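Local atomic coordinates of domain of Unknown Function with a Cystatin-Like Fold (Nostoc punctiforme, PDB entry 2RGQ), a protein that is of unknown function but adopts the cystatin-like fold of SnoaL-like domains in the NTF2 clan, so it may bind or turn over a small molecule. Residues N100-R112 / I121-L133. Sequence-based numbering, arbitrary orientation. Where two conformers were deposited one is given.
Sequences NRAGSAFVKDQVR and ILRQIEVDPSLPL
R123 and D109, a non-hydrogen-bonded pair on adjacent antiparallel strands, form a side-on salt bridge: NE of R123 meets the syn lone pair of D109 OD1 at 2.8 Å, and NH2 reaches D109 OD2 at 3.0 Å. Carboxylate and guanidinium are nearly coplanar, 7° apart. A bend at chi3 (-88°) turns the R123 guanidinium back over V107, whose CG1 lies 3.5 Å above one face, offset toward its rim. R123 NH1 adds a salt bridge to E20 of helix 6-25, tying helix to sheet; an alanine in place of R123 would probably leave buried D109 and also E20 without their cationic mate. Backbone bonds pair F106 with E126, K108 with Q124 and Q110 with L122. These consecutive strands, 101-114 and 117-127, form a hairpin in the curved sheet of the cystatin-like (NTF2) fold, and a classic beta bulge puts I121 and L122 opposite Q110, whose O accepts from both amides. Apolar contact on the R123 face continues with A105 CB against I125 CG2 (3.6 Å). On the other face, E126 OE1 approaches F106 CD2 obliquely at 3.5 Å; a water accepts from K108 NZ and lies within bonding distance of Q124 OE1, while Q124 NE2 bonds Q42 of strand 39-43. Just past strand 122-127, D128 N bonds S104 O at 2.9 Å, and D128 OD2 salt-bridges R70 of a second subunit. One water links S104 OG, S130 OG and R101 NH2; another bridges S104 N, D128 O and S130 OG.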
ATOM      1  N   ASN B 100     -12.924   9.119  10.868  1.00 10.90           N
ATOM      2  CA  ASN B 100     -11.731   9.850  11.224  1.00 11.76           C
ATOM      3  C   ASN B 100     -10.486   9.003  11.068  1.00 10.74           C
ATOM      4  O   ASN B 100     -10.526   7.766  11.049  1.00 11.45           O
ATOM      5  CB  ASN B 100     -11.835  10.358  12.647  1.00 12.45           C
ATOM      6  CG  ASN B 100     -12.939  11.347  12.797  1.00 14.15           C
ATOM      7  OD1 ASN B 100     -13.244  12.087  11.864  1.00 14.35           O
ATOM      8  ND2 ASN B 100     -13.538  11.401  13.978  1.00 16.47           N
ATOM      9  N   ARG B 101      -9.378   9.712  11.027  1.00 10.25           N
ATOM     10  CA  ARG B 101      -8.064   9.178  11.052  1.00 11.39           C
ATOM     11  C   ARG B 101      -7.650   8.961  12.507  1.00 10.91           C
ATOM     12  O   ARG B 101      -8.221   9.601  13.433  1.00 12.95           O
ATOM     13  CB  ARG B 101      -7.074  10.182  10.418  1.00 11.46           C
ATOM     14  CG  ARG B 101      -7.181  10.343   8.881  1.00 11.46           C
ATOM     15  CD  ARG B 101      -6.025  11.240   8.279  1.00 12.71           C
ATOM     16  NE  ARG B 101      -4.798  10.602   8.711  1.00 11.46           N
ATOM     17  CZ  ARG B 101      -3.817  11.145   9.430  1.00 11.24           C
ATOM     18  NH1 ARG B 101      -3.714  12.448   9.640  1.00 12.24           N
ATOM     19  NH2 ARG B 101      -2.858  10.350   9.871  1.00 11.54           N
ATOM     20  N   ALA B 102      -6.654   8.118  12.719  1.00 10.38           N
ATOM     21  CA  ALA B 102      -6.145   7.802  14.069  1.00 12.07           C
ATOM     22  C   ALA B 102      -4.674   8.138  14.316  1.00 12.65           C
ATOM     23  O   ALA B 102      -4.304   8.377  15.471  1.00 11.97           O
ATOM     24  CB  ALA B 102      -6.427   6.337  14.479  1.00 10.77           C
ATOM     25  N   GLY B 103      -3.861   8.160  13.265  1.00 12.53           N
ATOM     26  CA  GLY B 103      -2.464   8.501  13.399  1.00 11.93           C
ATOM     27  C   GLY B 103      -1.650   7.931  12.278  1.00 11.79           C
ATOM     28  O   GLY B 103      -2.196   7.379  11.300  1.00 10.57           O
ATOM     29  N   SER B 104      -0.341   8.104  12.412  1.00 11.08           N
ATOM     30  CA  SER B 104       0.620   7.643  11.412  1.00 11.49           C
ATOM     31  C   SER B 104       1.976   7.441  12.050  1.00 10.18           C
ATOM     32  O   SER B 104       2.234   7.931  13.137  1.00 10.96           O
ATOM     33  CB  SER B 104       0.734   8.614  10.227  1.00 13.81           C
ATOM     34  OG  SER B 104       1.185   9.929  10.588  1.00 13.90           O
ATOM     35  N   ALA B 105       2.857   6.753  11.352  1.00 10.01           N
ATOM     36  CA  ALA B 105       4.180   6.485  11.872  1.00  8.45           C
ATOM     37  C   ALA B 105       5.130   6.074  10.791  1.00  9.80           C
ATOM     38  O   ALA B 105       4.701   5.652   9.703  1.00 10.07           O
ATOM     39  CB  ALA B 105       4.132   5.390  12.957  1.00 10.87           C
ATOM     40  N   PHE B 106       6.408   6.261  11.089  1.00 10.03           N
ATOM     41  CA  PHE B 106       7.475   5.758  10.254  1.00 10.79           C
ATOM     42  C   PHE B 106       7.914   4.480  10.994  1.00 10.97           C
ATOM     43  O   PHE B 106       8.019   4.499  12.191  1.00 11.89           O
ATOM     44  CB  PHE B 106       8.603   6.759  10.141  1.00 14.57           C
ATOM     45  CG  PHE B 106       9.824   6.205   9.478  1.00 17.10           C
ATOM     46  CD1 PHE B 106       9.870   6.069   8.118  1.00 20.34           C
ATOM     47  CD2 PHE B 106      10.919   5.797  10.237  1.00 20.19           C
ATOM     48  CE1 PHE B 106      11.002   5.543   7.498  1.00 21.57           C
ATOM     49  CE2 PHE B 106      12.047   5.251   9.605  1.00 22.13           C
ATOM     50  CZ  PHE B 106      12.066   5.145   8.227  1.00 20.96           C
ATOM     51  N   VAL B 107       8.134   3.400  10.270  1.00 10.94           N
ATOM     52  CA  VAL B 107       8.488   2.117  10.862  1.00 11.43           C
ATOM     53  C   VAL B 107       9.785   1.577  10.296  1.00 13.94           C
ATOM     54  O   VAL B 107       9.959   1.510   9.084  1.00 12.79           O
ATOM     55  CB  VAL B 107       7.332   1.088  10.673  1.00 12.79           C
ATOM     56  CG1 VAL B 107       7.638  -0.236  11.363  1.00 14.98           C
ATOM     57  CG2 VAL B 107       6.025   1.624  11.207  1.00 13.14           C
ATOM     58  N   LYS B 108      10.701   1.151  11.194  1.00 12.43           N
ATOM     59  CA  LYS B 108      11.946   0.542  10.777  1.00 14.83           C
ATOM     60  C   LYS B 108      11.986  -0.886  11.340  1.00 13.12           C
ATOM     61  O   LYS B 108      11.879  -1.066  12.545  1.00 12.76           O
ATOM     62  CB  LYS B 108      13.162   1.325  11.270  1.00 18.46           C
ATOM     63  CG  LYS B 108      14.441   0.826  10.612  1.00 23.50           C
ATOM     64  CD  LYS B 108      15.740   1.281  11.299  1.00 25.12           C
ATOM     65  CE  LYS B 108      16.854   0.266  10.951  1.00 27.64           C
ATOM     66  NZ  LYS B 108      16.558  -1.129  11.494  1.00 27.14           N
ATOM     67  N   ASP B 109      12.180  -1.863  10.464  1.00 13.24           N
ATOM     68  CA  ASP B 109      12.212  -3.293  10.834  1.00 14.92           C
ATOM     69  C   ASP B 109      13.550  -3.938  10.526  1.00 15.04           C
ATOM     70  O   ASP B 109      14.148  -3.669   9.494  1.00 16.96           O
ATOM     71  CB  ASP B 109      11.117  -4.078  10.095  1.00 15.42           C
ATOM     72  CG  ASP B 109       9.720  -3.628  10.465  1.00 19.24           C
ATOM     73  OD1 ASP B 109       9.452  -3.618  11.685  1.00 19.98           O
ATOM     74  OD2 ASP B 109       8.872  -3.370   9.554  1.00 22.62           O
ATOM     75  N   GLN B 110      14.080  -4.706  11.476  1.00 14.10           N
ATOM     76  CA  GLN B 110      15.235  -5.560  11.220  1.00 14.45           C
ATOM     77  C   GLN B 110      14.603  -6.947  11.172  1.00 11.92           C
ATOM     78  O   GLN B 110      13.863  -7.332  12.126  1.00 11.70           O
ATOM     79  CB  GLN B 110      16.250  -5.504  12.341  1.00 16.78           C
ATOM     80  CG  GLN B 110      16.873  -4.148  12.571  1.00 20.73           C
ATOM     81  CD  GLN B 110      17.809  -4.146  13.756  1.00 24.43           C
ATOM     82  OE1 GLN B 110      18.006  -5.174  14.416  1.00 27.65           O
ATOM     83  NE2 GLN B 110      18.400  -2.984  14.043  1.00 27.48           N
ATOM     84  N   VAL B 111      14.864  -7.697  10.101  1.00 12.74           N
ATOM     85  CA  VAL B 111      14.268  -8.998   9.902  1.00 10.68           C
ATOM     86  C   VAL B 111      15.383 -10.030   9.672  1.00  9.86           C
ATOM     87  O   VAL B 111      16.498  -9.665   9.317  1.00  8.74           O
ATOM     88  CB  VAL B 111      13.270  -9.055   8.757  1.00 11.58           C
ATOM     89  CG1 VAL B 111      12.016  -8.135   9.075  1.00 11.35           C
ATOM     90  CG2 VAL B 111      13.968  -8.751   7.395  1.00  9.87           C
ATOM     91  N   ARG B 112      15.070 -11.275   9.968  1.00  9.72           N
ATOM     92  CA  ARG B 112      16.038 -12.368   9.842  1.00  9.22           C
ATOM     93  C   ARG B 112      15.362 -13.636   9.383  1.00 10.77           C
ATOM     94  O   ARG B 112      14.218 -13.929   9.782  1.00 11.01           O
ATOM     95  CB  ARG B 112      16.717 -12.592  11.177  1.00 10.52           C
ATOM     96  CG  ARG B 112      17.873 -13.620  11.200  1.00 11.33           C
ATOM     97  CD  ARG B 112      18.458 -13.718  12.591  1.00 12.29           C
ATOM     98  NE  ARG B 112      18.985 -12.417  13.043  1.00 12.90           N
ATOM     99  CZ  ARG B 112      19.168 -12.041  14.310  1.00 13.41           C
ATOM    100  NH1 ARG B 112      18.922 -12.845  15.288  1.00 14.13           N
ATOM    101  NH2 ARG B 112      19.653 -10.864  14.600  1.00 14.59           N
ATOM    102  N   ILE B 121      12.956  -9.234  13.959  1.00 10.66           N
ATOM    103  CA  ILE B 121      13.908  -9.181  15.082  1.00  9.56           C
ATOM    104  C   ILE B 121      13.663  -7.924  15.915  1.00 11.19           C
ATOM    105  O   ILE B 121      13.714  -7.946  17.156  1.00  9.39           O
ATOM    106  CB  ILE B 121      15.387  -9.165  14.601  1.00 12.61           C
ATOM    107  CG1 ILE B 121      15.695 -10.462  13.813  1.00 12.69           C
ATOM    108  CG2 ILE B 121      16.366  -8.907  15.801  1.00 13.13           C
ATOM    109  CD1 ILE B 121      15.500 -11.772  14.609  1.00 14.97           C
ATOM    110  N   LEU B 122      13.483  -6.803  15.228  1.00 11.02           N
ATOM    111  CA  LEU B 122      13.223  -5.557  15.888  1.00 11.77           C
ATOM    112  C   LEU B 122      12.379  -4.684  15.033  1.00 10.83           C
ATOM    113  O   LEU B 122      12.778  -4.316  13.931  1.00 11.12           O
ATOM    114  CB  LEU B 122      14.516  -4.804  16.210  1.00 12.35           C
ATOM    115  CG  LEU B 122      14.360  -3.416  16.840  1.00 14.42           C
ATOM    116  CD1 LEU B 122      13.571  -3.475  18.143  1.00 12.95           C
ATOM    117  CD2 LEU B 122      15.719  -2.855  17.099  1.00 14.65           C
ATOM    118  N   ARG B 123      11.209  -4.330  15.542  1.00 10.40           N
ATOM    119  CA  ARG B 123      10.336  -3.361  14.883  1.00 10.37           C
ATOM    120  C   ARG B 123      10.309  -2.114  15.750  1.00 12.55           C
ATOM    121  O   ARG B 123       9.963  -2.188  16.940  1.00 12.49           O
ATOM    122  CB  ARG B 123       8.941  -3.947  14.645  1.00 11.42           C
ATOM    123  CG  ARG B 123       7.932  -2.864  14.285  1.00 14.88           C
ATOM    124  CD  ARG B 123       6.638  -3.404  13.795  1.00 17.45           C
ATOM    125  NE  ARG B 123       6.744  -3.604  12.352  1.00 18.50           N
ATOM    126  CZ  ARG B 123       5.750  -3.436  11.489  1.00 20.55           C
ATOM    127  NH1 ARG B 123       4.519  -3.123  11.859  1.00 22.71           N
ATOM    128  NH2 ARG B 123       5.999  -3.587  10.206  1.00 22.24           N
ATOM    129  N   GLN B 124      10.696  -0.976  15.153  1.00 13.70           N
ATOM    130  CA  GLN B 124      10.711   0.335  15.800  1.00 11.94           C
ATOM    131  C   GLN B 124       9.698   1.222  15.105  1.00 13.23           C
ATOM    132  O   GLN B 124       9.802   1.457  13.892  1.00 13.34           O
ATOM    133  CB  GLN B 124      12.094   0.969  15.735  1.00 12.88           C
ATOM    134  CG  GLN B 124      13.079   0.268  16.677  1.00 11.67           C
ATOM    135  CD  GLN B 124      14.480   0.775  16.522  1.00 13.71           C
ATOM    136  OE1 GLN B 124      15.015   0.703  15.435  1.00 16.70           O
ATOM    137  NE2 GLN B 124      15.110   1.187  17.605  1.00 12.60           N
ATOM    138  N   ILE B 125       8.694   1.647  15.856  1.00 12.62           N
ATOM    139  CA  ILE B 125       7.614   2.510  15.375  1.00 11.95           C
ATOM    140  C   ILE B 125       7.861   3.923  15.908  1.00 13.93           C
ATOM    141  O   ILE B 125       7.972   4.114  17.120  1.00 13.13           O
ATOM    142  CB  ILE B 125       6.233   1.977  15.826  1.00 12.40           C
ATOM    143  CG1 ILE B 125       6.037   0.528  15.354  1.00 13.72           C
ATOM    144  CG2 ILE B 125       5.127   2.896  15.290  1.00 11.93           C
ATOM    145  CD1 ILE B 125       4.744  -0.117  15.664  1.00 15.73           C
ATOM    146  N   GLU B 126       7.953   4.897  14.999  1.00 14.65           N
ATOM    147  CA  GLU B 126       8.219   6.295  15.318  1.00 15.11           C
ATOM    148  C   GLU B 126       6.938   7.018  14.988  1.00 12.47           C
ATOM    149  O   GLU B 126       6.702   7.375  13.837  1.00 12.06           O
ATOM    150  CB  GLU B 126       9.419   6.792  14.500  1.00 18.28           C
ATOM    151  CG  GLU B 126      10.681   5.985  14.803  1.00 22.83           C
ATOM    152  CD  GLU B 126      11.945   6.486  14.093  1.00 27.31           C
ATOM    153  OE1 GLU B 126      11.859   7.349  13.178  1.00 31.82           O
ATOM    154  OE2 GLU B 126      13.053   5.997  14.457  1.00 31.22           O
ATOM    155  N   VAL B 127       6.093   7.167  16.011  1.00 13.24           N
ATOM    156  CA  VAL B 127       4.769   7.747  15.862  0.50 11.95           C
ATOM    157  C   VAL B 127       4.797   9.246  15.556  1.00 12.79           C
ATOM    158  O   VAL B 127       5.547  10.018  16.224  1.00 13.70           O
ATOM    159  CB  VAL B 127       3.916   7.439  17.152  0.50 11.51           C
ATOM    160  CG1 VAL B 127       2.613   8.220  17.162  0.50 10.67           C
ATOM    161  CG2 VAL B 127       3.661   5.924  17.268  0.50  8.29           C
ATOM    162  N   ASP B 128       3.976   9.663  14.591  1.00 11.02           N
ATOM    163  CA  ASP B 128       3.819  11.067  14.257  1.00 12.83           C
ATOM    164  C   ASP B 128       3.069  11.813  15.387  1.00 13.96           C
ATOM    165  O   ASP B 128       2.247  11.218  16.066  1.00 12.33           O
ATOM    166  CB  ASP B 128       3.156  11.219  12.880  1.00 13.62           C
ATOM    167  CG  ASP B 128       4.088  10.795  11.759  1.00 15.31           C
ATOM    168  OD1 ASP B 128       5.313  11.037  11.894  1.00 16.40           O
ATOM    169  OD2 ASP B 128       3.603  10.269  10.722  1.00 14.18           O
ATOM    170  N   PRO B 129       3.354  13.117  15.575  1.00 14.55           N
ATOM    171  CA  PRO B 129       2.795  13.921  16.690  1.00 16.25           C
ATOM    172  C   PRO B 129       1.260  14.018  16.757  1.00 14.96           C
ATOM    173  O   PRO B 129       0.713  14.426  17.774  1.00 15.34           O
ATOM    174  CB  PRO B 129       3.425  15.306  16.485  1.00 17.63           C
ATOM    175  CG  PRO B 129       4.345  15.225  15.354  1.00 16.41           C
ATOM    176  CD  PRO B 129       4.253  13.912  14.713  1.00 15.70           C
ATOM    177  N   SER B 130       0.567  13.636  15.691  1.00 12.42           N
ATOM    178  CA  SER B 130      -0.889  13.689  15.670  1.00 13.82           C
ATOM    179  C   SER B 130      -1.588  12.760  16.635  1.00 15.47           C
ATOM    180  O   SER B 130      -2.744  13.003  16.932  1.00 16.90           O
ATOM    181  CB  SER B 130      -1.416  13.381  14.272  1.00 13.80           C
ATOM    182  OG  SER B 130      -1.066  12.081  13.860  1.00 13.58           O
ATOM    183  N   LEU B 131      -0.901  11.718  17.125  1.00 16.44           N
ATOM    184  CA  LEU B 131      -1.536  10.690  17.950  1.00 17.34           C
ATOM    185  C   LEU B 131      -2.162  11.295  19.194  1.00 19.91           C
ATOM    186  O   LEU B 131      -1.438  11.925  19.963  1.00 19.32           O
ATOM    187  CB  LEU B 131      -0.550   9.598  18.356  1.00 16.67           C
ATOM    188  CG  LEU B 131      -1.205   8.310  18.920  1.00 18.09           C
ATOM    189  CD1 LEU B 131      -1.800   7.457  17.790  1.00 20.46           C
ATOM    190  CD2 LEU B 131      -0.219   7.500  19.702  1.00 17.34           C
ATOM    191  N   PRO B 132      -3.495  11.149  19.357  1.00 23.20           N
ATOM    192  CA  PRO B 132      -4.193  11.636  20.538  1.00 25.58           C
ATOM    193  C   PRO B 132      -3.497  11.290  21.861  1.00 28.67           C
ATOM    194  O   PRO B 132      -3.390  12.164  22.690  1.00 30.00           O
ATOM    195  CB  PRO B 132      -5.542  10.931  20.451  1.00 25.11           C
ATOM    196  CG  PRO B 132      -5.782  10.838  19.002  1.00 24.57           C
ATOM    197  CD  PRO B 132      -4.451  10.547  18.404  1.00 23.19           C
ATOM    198  N   LEU B 133      -2.998  10.056  22.020  1.00 30.36           N
ATOM    199  CA  LEU B 133      -2.283   9.644  23.235  1.00 33.98           C
ATOM    200  C   LEU B 133      -1.015  10.500  23.523  1.00 37.15           C
ATOM    201  O   LEU B 133      -0.557  10.559  24.663  1.00 39.01           O
ATOM    202  CB  LEU B 133      -1.936   8.145  23.178  1.00 34.19           C
ATOM    203  CG  LEU B 133      -1.444   7.477  24.474  1.00 35.09           C
ATOM    204  CD1 LEU B 133      -2.559   7.455  25.547  1.00 35.16           C
ATOM    205  CD2 LEU B 133      -0.948   6.091  24.211  1.00 34.51           C
TER
HETATM  206  O   HOH W   1      -0.713  11.686  11.435  1.00 11.06           O
HETATM  207  O   HOH W   2       0.169   9.759  14.812  1.00 12.06           O
HETATM  208  O   HOH W   3      14.629  -1.463  13.488  1.00 17.29           O